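PDB 5D6A: predicted ATPase of the ABC class from Vibrio vulnificus, which probably hydrolyses ATP as an ABC-class ATPase and binds the ATP analogue AMP-PNP in this crystal. Local coordinates for residues A[127-132]-A[539-544]; A[509-514]-A[549-554]; A[73-78]-A[140-145]. One frame throughout, in Å; residues are numbered along the deposited sequence.

Contact 1: residues A[127-132]-A[539-544]; sequences DSTSVL and DAWFQN
A type I beta turn from Ala540 to Gln543 carries Trp541 and Phe542, which pack against the loop and strand start 127-132. The turn is closed by Gln543 N bonding to Ala540 O. Both rings have CG between the backbone N and the carbonyl carbon (Trp541 chi1 66°, Phe542 chi1 62°), and both bear on 127-132. The indole meets Asp127 at its nitrogen. Trp541 NE1 makes a weak, bent hydrogen bond to Asp127 OD1 at 3.4 Å, with an N-H...O angle of 142°. The carboxylate plane stands almost perpendicular to the indole. OD1 also has a stronger partner, a salt bridge to Arg99. Further along the indole, the methyl Thr129 CG2 lies 3.6 Å from Trp541 CH2. Thr129 CG2 touches Phe542 CB as well. Leu132 CD1 lies over one face of the Phe542 ring, 4.0 Å from the centroid, a CH-pi contact. On the partner side, Ser128 OG accepts from Ser130 N and forms an ST turn. Helix 92-109 backs the 127-132 segment, and strand 137-144 pairs with strand 131-133. The contact thus joins the N-terminal sheet to the loop between helices 529-536 and 556-564.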
# COMPACT_ATOMS: atom_id res chain seq x y z
N ASP A 127 14.21 8.17 -18.54
CA ASP A 127 14.20 9.33 -19.42
C ASP A 127 13.57 10.43 -18.57
O ASP A 127 12.35 10.59 -18.55
CB ASP A 127 13.38 9.03 -20.68
CG ASP A 127 13.42 10.15 -21.70
OD1 ASP A 127 13.85 11.27 -21.36
OD2 ASP A 127 13.01 9.90 -22.85
N SER A 128 14.41 11.16 -17.85
CA SER A 128 13.98 12.18 -16.90
C SER A 128 14.19 13.62 -17.34
O SER A 128 14.98 13.91 -18.23
CB SER A 128 14.74 11.97 -15.59
OG SER A 128 14.43 12.97 -14.65
N THR A 129 13.48 14.53 -16.66
CA THR A 129 13.58 15.97 -16.93
C THR A 129 14.61 16.65 -16.03
O THR A 129 14.84 17.85 -16.17
CB THR A 129 12.22 16.69 -16.75
OG1 THR A 129 11.74 16.50 -15.41
CG2 THR A 129 11.20 16.15 -17.74
N SER A 130 15.21 15.90 -15.12
CA SER A 130 16.23 16.47 -14.24
C SER A 130 17.43 16.93 -15.07
O SER A 130 18.10 17.89 -14.72
CB SER A 130 16.65 15.46 -13.16
OG SER A 130 17.09 14.25 -13.74
N VAL A 131 17.69 16.22 -16.17
CA VAL A 131 18.76 16.57 -17.10
C VAL A 131 18.26 16.29 -18.53
O VAL A 131 17.97 15.15 -18.88
CB VAL A 131 20.05 15.78 -16.84
CG1 VAL A 131 21.12 16.13 -17.87
CG2 VAL A 131 20.56 16.05 -15.43
N LEU A 132 18.17 17.34 -19.34
CA LEU A 132 17.69 17.23 -20.71
C LEU A 132 18.69 17.74 -21.74
O LEU A 132 19.43 18.69 -21.47
CB LEU A 132 16.41 18.05 -20.87
CG LEU A 132 15.20 17.63 -20.05
CD1 LEU A 132 14.11 18.69 -20.13
CD2 LEU A 132 14.68 16.28 -20.51
N ASP A 539 9.05 11.20 -28.06
CA ASP A 539 10.43 11.70 -27.94
C ASP A 539 10.52 13.13 -27.37
O ASP A 539 11.38 13.42 -26.54
CB ASP A 539 11.17 11.58 -29.28
CG ASP A 539 12.69 11.59 -29.11
OD1 ASP A 539 13.20 12.19 -28.14
OD2 ASP A 539 13.38 11.01 -29.98
N ALA A 540 9.64 14.03 -27.83
CA ALA A 540 9.60 15.40 -27.30
C ALA A 540 8.50 15.50 -26.23
O ALA A 540 7.87 16.54 -26.06
CB ALA A 540 9.36 16.39 -28.42
N TRP A 541 8.29 14.40 -25.51
CA TRP A 541 7.26 14.28 -24.48
C TRP A 541 7.23 15.39 -23.42
O TRP A 541 6.17 15.73 -22.90
CB TRP A 541 7.43 12.93 -23.76
CG TRP A 541 8.71 12.83 -22.97
CD1 TRP A 541 9.96 12.58 -23.46
CD2 TRP A 541 8.85 12.97 -21.56
NE1 TRP A 541 10.87 12.55 -22.44
CE2 TRP A 541 10.22 12.79 -21.26
CE3 TRP A 541 7.96 13.22 -20.51
CZ2 TRP A 541 10.72 12.86 -19.96
CZ3 TRP A 541 8.45 13.29 -19.22
CH2 TRP A 541 9.82 13.11 -18.96
N PHE A 542 8.40 15.94 -23.11
CA PHE A 542 8.52 16.96 -22.06
C PHE A 542 8.20 18.40 -22.46
O PHE A 542 7.95 19.23 -21.59
CB PHE A 542 9.93 16.92 -21.45
CG PHE A 542 11.03 17.23 -22.43
CD1 PHE A 542 11.37 18.54 -22.72
CD2 PHE A 542 11.73 16.20 -23.05
CE1 PHE A 542 12.38 18.82 -23.63
CE2 PHE A 542 12.74 16.48 -23.95
CZ PHE A 542 13.07 17.79 -24.24
N GLN A 543 8.22 18.71 -23.76
CA GLN A 543 7.99 20.09 -24.20
C GLN A 543 6.61 20.65 -23.83
O GLN A 543 6.49 21.83 -23.55
CB GLN A 543 8.25 20.27 -25.70
CG GLN A 543 7.25 19.59 -26.63
CD GLN A 543 7.50 19.91 -28.10
OE1 GLN A 543 8.39 20.69 -28.44
NE2 GLN A 543 6.71 19.30 -28.98
N ASN A 544 5.59 19.80 -23.84
CA ASN A 544 4.23 20.25 -23.52
C ASN A 544 3.82 20.11 -22.05
O ASN A 544 2.66 20.33 -21.69
CB ASN A 544 3.20 19.56 -24.44
CG ASN A 544 3.26 20.07 -25.87
OD1 ASN A 544 3.99 21.01 -26.18
ND2 ASN A 544 2.46 19.47 -26.74

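Contact 2: residues A[509-514]-A[549-554]; sequences VNAIGW and GDLAKP
Asn510, on helix 506-519, leans over the extended segment 549-554 and meets both Leu551 and Asp550. Its CB lies 3.6 Å from Leu551 CD2. Beyond CB the chain turns so that CG is anti to the carbonyl carbon (chi1 -77°), and this carries the amide toward Asp550. At the tip, Asn510 ND2 stands 3.6 Å from Asp550 O. OD1 of the same amide looks to another element and takes a weak hydrogen bond from Ala482 N. Asp550 has a stronger partner of its own, for its carboxylate makes a salt bridge to Arg72.

Leu551 is the apolar centre of the contact. One methyl, CD2, does the touching. It reaches the helix backbone at Ala511 N, besides Asn510 CB. It also lies 3.9 Å from Trp514 CD1, and the leucine lies roughly perpendicular to the tryptophan side chain. One residue after Asn510, Ala511 CB faces the carbonyl O of Ala552 and packs 3.8 Å from Pro554 CD. Pro554 then turns its ring to the next helix residue, with Ile512 CG1 at 3.7 Å from Pro554 CB. These two side chains run alongside each other in opposite senses. No hydrogen bond crosses between the two segments, and the join is mainly apolar packing. Ile512 and Pro554 both also touch Val559 of helix 556-564. Trp514 packs on Val480 of strand 480-483, so the contact lies where helix 506-519, helix 556-564 and that strand converge.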
# COMPACT_ATOMS: atom_id res chain seq x y z
N VAL A 509 4.85 9.06 -12.09
CA VAL A 509 3.46 9.22 -11.65
C VAL A 509 3.04 10.68 -11.93
O VAL A 509 1.92 10.94 -12.38
CB VAL A 509 3.26 8.87 -10.16
CG1 VAL A 509 1.82 9.12 -9.74
CG2 VAL A 509 3.63 7.42 -9.91
N ASN A 510 3.95 11.61 -11.66
CA ASN A 510 3.69 13.02 -11.95
C ASN A 510 3.51 13.20 -13.44
O ASN A 510 2.61 13.89 -13.89
CB ASN A 510 4.82 13.93 -11.44
CG ASN A 510 4.78 14.14 -9.95
OD1 ASN A 510 3.70 14.27 -9.35
ND2 ASN A 510 5.95 14.23 -9.33
N ALA A 511 4.38 12.54 -14.21
CA ALA A 511 4.31 12.61 -15.66
C ALA A 511 2.98 12.07 -16.16
O ALA A 511 2.41 12.60 -17.11
CB ALA A 511 5.47 11.85 -16.29
N ILE A 512 2.48 11.02 -15.51
CA ILE A 512 1.19 10.44 -15.88
C ILE A 512 0.10 11.49 -15.71
O ILE A 512 -0.76 11.65 -16.58
CB ILE A 512 0.86 9.17 -15.04
CG1 ILE A 512 1.76 8.01 -15.47
CG2 ILE A 512 -0.60 8.76 -15.23
CD1 ILE A 512 1.66 6.78 -14.58
N GLY A 513 0.15 12.23 -14.61
CA GLY A 513 -0.82 13.28 -14.35
C GLY A 513 -0.74 14.40 -15.37
O GLY A 513 -1.76 14.96 -15.77
N TRP A 514 0.48 14.73 -15.81
CA TRP A 514 0.64 15.79 -16.80
C TRP A 514 0.28 15.35 -18.23
O TRP A 514 0.09 16.18 -19.11
CB TRP A 514 2.01 16.45 -16.69
CG TRP A 514 2.10 17.27 -15.44
CD1 TRP A 514 2.74 16.95 -14.29
CD2 TRP A 514 1.44 18.52 -15.20
NE1 TRP A 514 2.56 17.93 -13.35
CE2 TRP A 514 1.76 18.91 -13.88
CE3 TRP A 514 0.62 19.36 -15.97
CZ2 TRP A 514 1.30 20.10 -13.32
CZ3 TRP A 514 0.16 20.54 -15.41
CH2 TRP A 514 0.50 20.90 -14.10
N GLY A 549 11.44 19.59 -12.79
CA GLY A 549 12.62 18.73 -12.81
C GLY A 549 12.37 17.33 -12.27
O GLY A 549 13.26 16.48 -12.29
N ASP A 550 11.15 17.08 -11.79
CA ASP A 550 10.79 15.77 -11.24
C ASP A 550 9.73 15.05 -12.09
O ASP A 550 8.64 14.72 -11.61
CB ASP A 550 10.34 15.91 -9.77
CG ASP A 550 9.28 16.99 -9.56
OD1 ASP A 550 9.00 17.76 -10.50
OD2 ASP A 550 8.73 17.07 -8.44
N LEU A 551 10.09 14.83 -13.35
CA LEU A 551 9.24 14.12 -14.31
C LEU A 551 10.07 13.09 -15.08
O LEU A 551 11.22 13.35 -15.44
CB LEU A 551 8.62 15.11 -15.30
CG LEU A 551 7.66 16.18 -14.75
CD1 LEU A 551 7.32 17.18 -15.84
CD2 LEU A 551 6.40 15.54 -14.19
N ALA A 552 9.48 11.92 -15.31
CA ALA A 552 10.13 10.83 -16.05
C ALA A 552 9.14 10.23 -17.04
O ALA A 552 7.98 10.00 -16.68
CB ALA A 552 10.62 9.76 -15.08
N LYS A 553 9.58 9.98 -18.27
CA LYS A 553 8.69 9.43 -19.29
C LYS A 553 8.04 8.13 -18.83
O LYS A 553 8.74 7.16 -18.54
CB LYS A 553 9.40 9.18 -20.62
CG LYS A 553 8.48 8.52 -21.65
CD LYS A 553 9.14 8.19 -22.98
CE LYS A 553 9.51 9.44 -23.75
NZ LYS A 553 9.98 9.13 -25.13
N PRO A 554 6.70 8.11 -18.76
CA PRO A 554 5.98 6.92 -18.36
C PRO A 554 5.59 6.10 -19.59
O PRO A 554 5.56 6.64 -20.69
CB PRO A 554 4.72 7.49 -17.71
CG PRO A 554 4.44 8.72 -18.51
CD PRO A 554 5.78 9.24 -18.98

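Contact 3: residues A[73-78]-A[140-145]; sequences FRAFRA and LRFRVN
The Phe73 ring has Val144 lying over one face, and the Phe142 ring has Phe73 O above one of its faces. Val144 CG2 is 3.7 Å from the centroid of the Phe73 ring, 18° off the normal, so this is a CH-pi contact. Val144 CB also rests against the ring, beside Phe73 CE1. The Phe142 ring takes Ala75 CB at its edge, while Val144 CG2 lies in its plane at the rim. A first torsion of 51° places Phe142 CG between its own N and carbonyl carbon. The ring therefore leans back to the partner strand, and Phe142 CE2 comes within 3.5 Å of Phe73 CB.

Two antiparallel strands carry these groups. Phe73 with Phe142, and Ala75 with Leu140, are hydrogen-bonded pairs. Each has two backbone bonds: Phe73 N to Phe142 O is 2.8 Å, and Phe142 N to Phe73 O is 3.1 Å. Leu140 N to Ala75 O runs nearly straight at the hydrogen (175°). Arg74 and Arg141 form the non-hydrogen-bonded pair between them, on the other face of the sheet. The two chains run alongside in a common direction, Arg74 bent about CG-CD and Arg141 extended, with the guanidinium planes steeply inclined to each other. Arg74 CG is 3.8 Å from Arg141 CG. Glu139 makes a salt bridge to each arginine and probably balances their like charges. Asp60 is a second acid for Arg74, and Arg141 also bonds to His548 O.

The face with Phe73, Ala75, Leu140 and Phe142 is covered in part by Leu166 and Ile170 of helix 155-172. Strand 71-78 pairs with strand 56-61 on its far side, and strand 137-144 pairs with strands 116-117 and 131-133.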
# COMPACT_ATOMS: atom_id res chain seq x y z
N PHE A 73 14.29 25.51 -9.73
CA PHE A 73 15.32 26.20 -10.49
C PHE A 73 15.67 25.42 -11.76
O PHE A 73 15.43 24.22 -11.83
CB PHE A 73 16.60 26.35 -9.66
CG PHE A 73 16.56 27.46 -8.65
CD1 PHE A 73 15.66 27.44 -7.59
CD2 PHE A 73 17.47 28.51 -8.72
CE1 PHE A 73 15.65 28.46 -6.65
CE2 PHE A 73 17.47 29.53 -7.78
CZ PHE A 73 16.55 29.50 -6.75
N ARG A 74 16.22 26.11 -12.75
CA ARG A 74 16.66 25.49 -13.99
C ARG A 74 17.91 26.20 -14.47
O ARG A 74 18.06 27.40 -14.25
CB ARG A 74 15.59 25.54 -15.08
CG ARG A 74 14.31 24.79 -14.74
CD ARG A 74 13.33 24.74 -15.91
NE ARG A 74 12.92 26.07 -16.37
CZ ARG A 74 13.43 26.72 -17.42
NH1 ARG A 74 14.37 26.17 -18.18
NH2 ARG A 74 12.97 27.92 -17.72
N ALA A 75 18.80 25.46 -15.12
CA ALA A 75 20.04 26.03 -15.62
C ALA A 75 20.32 25.50 -17.01
O ALA A 75 20.15 24.31 -17.27
CB ALA A 75 21.19 25.72 -14.69
N PHE A 76 20.77 26.38 -17.90
CA PHE A 76 21.07 25.99 -19.28
C PHE A 76 22.52 26.24 -19.65
O PHE A 76 23.09 27.27 -19.29
CB PHE A 76 20.15 26.73 -20.24
CG PHE A 76 20.50 26.53 -21.69
CD1 PHE A 76 20.10 25.38 -22.35
CD2 PHE A 76 21.23 27.48 -22.38
CE1 PHE A 76 20.43 25.18 -23.68
CE2 PHE A 76 21.56 27.30 -23.71
CZ PHE A 76 21.16 26.14 -24.36
N ARG A 77 23.12 25.30 -20.37
CA ARG A 77 24.50 25.42 -20.83
C ARG A 77 24.66 24.96 -22.27
O ARG A 77 24.40 23.80 -22.58
CB ARG A 77 25.45 24.59 -19.98
CG ARG A 77 25.54 25.01 -18.53
CD ARG A 77 26.91 24.64 -18.00
NE ARG A 77 27.94 25.46 -18.65
CZ ARG A 77 29.26 25.29 -18.53
NH1 ARG A 77 30.09 26.10 -19.16
NH2 ARG A 77 29.74 24.30 -17.79
N ALA A 78 25.12 25.86 -23.14
CA ALA A 78 25.33 25.55 -24.55
C ALA A 78 26.47 24.55 -24.71
O ALA A 78 27.45 24.60 -23.98
CB ALA A 78 25.63 26.82 -25.33
N LEU A 140 19.54 21.61 -16.94
CA LEU A 140 19.43 21.00 -15.62
C LEU A 140 18.22 21.55 -14.91
O LEU A 140 17.95 22.76 -14.99
CB LEU A 140 20.66 21.32 -14.78
CG LEU A 140 22.02 20.94 -15.36
CD1 LEU A 140 23.11 21.37 -14.39
CD2 LEU A 140 22.10 19.44 -15.65
N ARG A 141 17.48 20.68 -14.23
CA ARG A 141 16.31 21.08 -13.48
C ARG A 141 16.44 20.51 -12.08
O ARG A 141 16.71 19.32 -11.91
CB ARG A 141 15.03 20.60 -14.15
CG ARG A 141 14.84 21.15 -15.55
CD ARG A 141 13.46 20.79 -16.07
NE ARG A 141 13.24 21.28 -17.43
CZ ARG A 141 12.15 21.02 -18.15
NH1 ARG A 141 11.18 20.26 -17.65
NH2 ARG A 141 12.04 21.51 -19.37
N PHE A 142 16.25 21.37 -11.08
CA PHE A 142 16.42 20.97 -9.69
C PHE A 142 15.71 21.93 -8.75
O PHE A 142 15.12 22.92 -9.19
CB PHE A 142 17.92 20.92 -9.36
CG PHE A 142 18.65 22.17 -9.75
CD1 PHE A 142 19.18 22.32 -11.02
CD2 PHE A 142 18.79 23.22 -8.84
CE1 PHE A 142 19.85 23.47 -11.38
CE2 PHE A 142 19.46 24.38 -9.20
CZ PHE A 142 19.99 24.50 -10.47
N ARG A 143 15.77 21.64 -7.45
CA ARG A 143 15.14 22.47 -6.43
C ARG A 143 16.18 23.13 -5.53
O ARG A 143 17.31 22.65 -5.41
CB ARG A 143 14.20 21.63 -5.57
CG ARG A 143 13.03 21.01 -6.31
CD ARG A 143 12.23 20.15 -5.35
NE ARG A 143 11.02 19.58 -5.94
CZ ARG A 143 9.81 20.15 -5.92
NH1 ARG A 143 9.62 21.33 -5.34
NH2 ARG A 143 8.78 19.52 -6.48
N VAL A 144 15.79 24.24 -4.91
CA VAL A 144 16.66 24.97 -3.99
C VAL A 144 15.82 25.45 -2.81
O VAL A 144 14.98 26.34 -2.95
CB VAL A 144 17.33 26.19 -4.66
CG1 VAL A 144 18.14 26.99 -3.64
CG2 VAL A 144 18.22 25.74 -5.81
N ASN A 145 16.04 24.86 -1.64
CA ASN A 145 15.30 25.23 -0.44
C ASN A 145 15.85 26.55 0.10
O ASN A 145 16.90 26.58 0.75
CB ASN A 145 15.40 24.12 0.61
CG ASN A 145 14.49 24.36 1.80
OD1 ASN A 145 13.79 25.36 1.87
ND2 ASN A 145 14.50 23.42 2.74

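How the contacts relate
All three contacts are buried, at different distances from the chain centre (centre to centre): about 10 Å for contact 2, 15 Å for contact 1 and 24 Å for contact 3. Contact 3 is internal to the N-terminal sheet and combines backbone hydrogen bonds with ring packing. Contact 2 is internal to the C-terminal domain and is mainly apolar. Contact 1 bridges the two domains with rings, a methyl and a weak polar bond. Residues 539-544 and 549-554 belong to one interhelical loop, and probable backbone hydrogen bonds join Thr129 to Leu551 and Asp127 to Lys553. Ser130 probably bonds to Arg141 of contact 3, and an Asp550-Arg143 salt bridge links contacts 2 and 3.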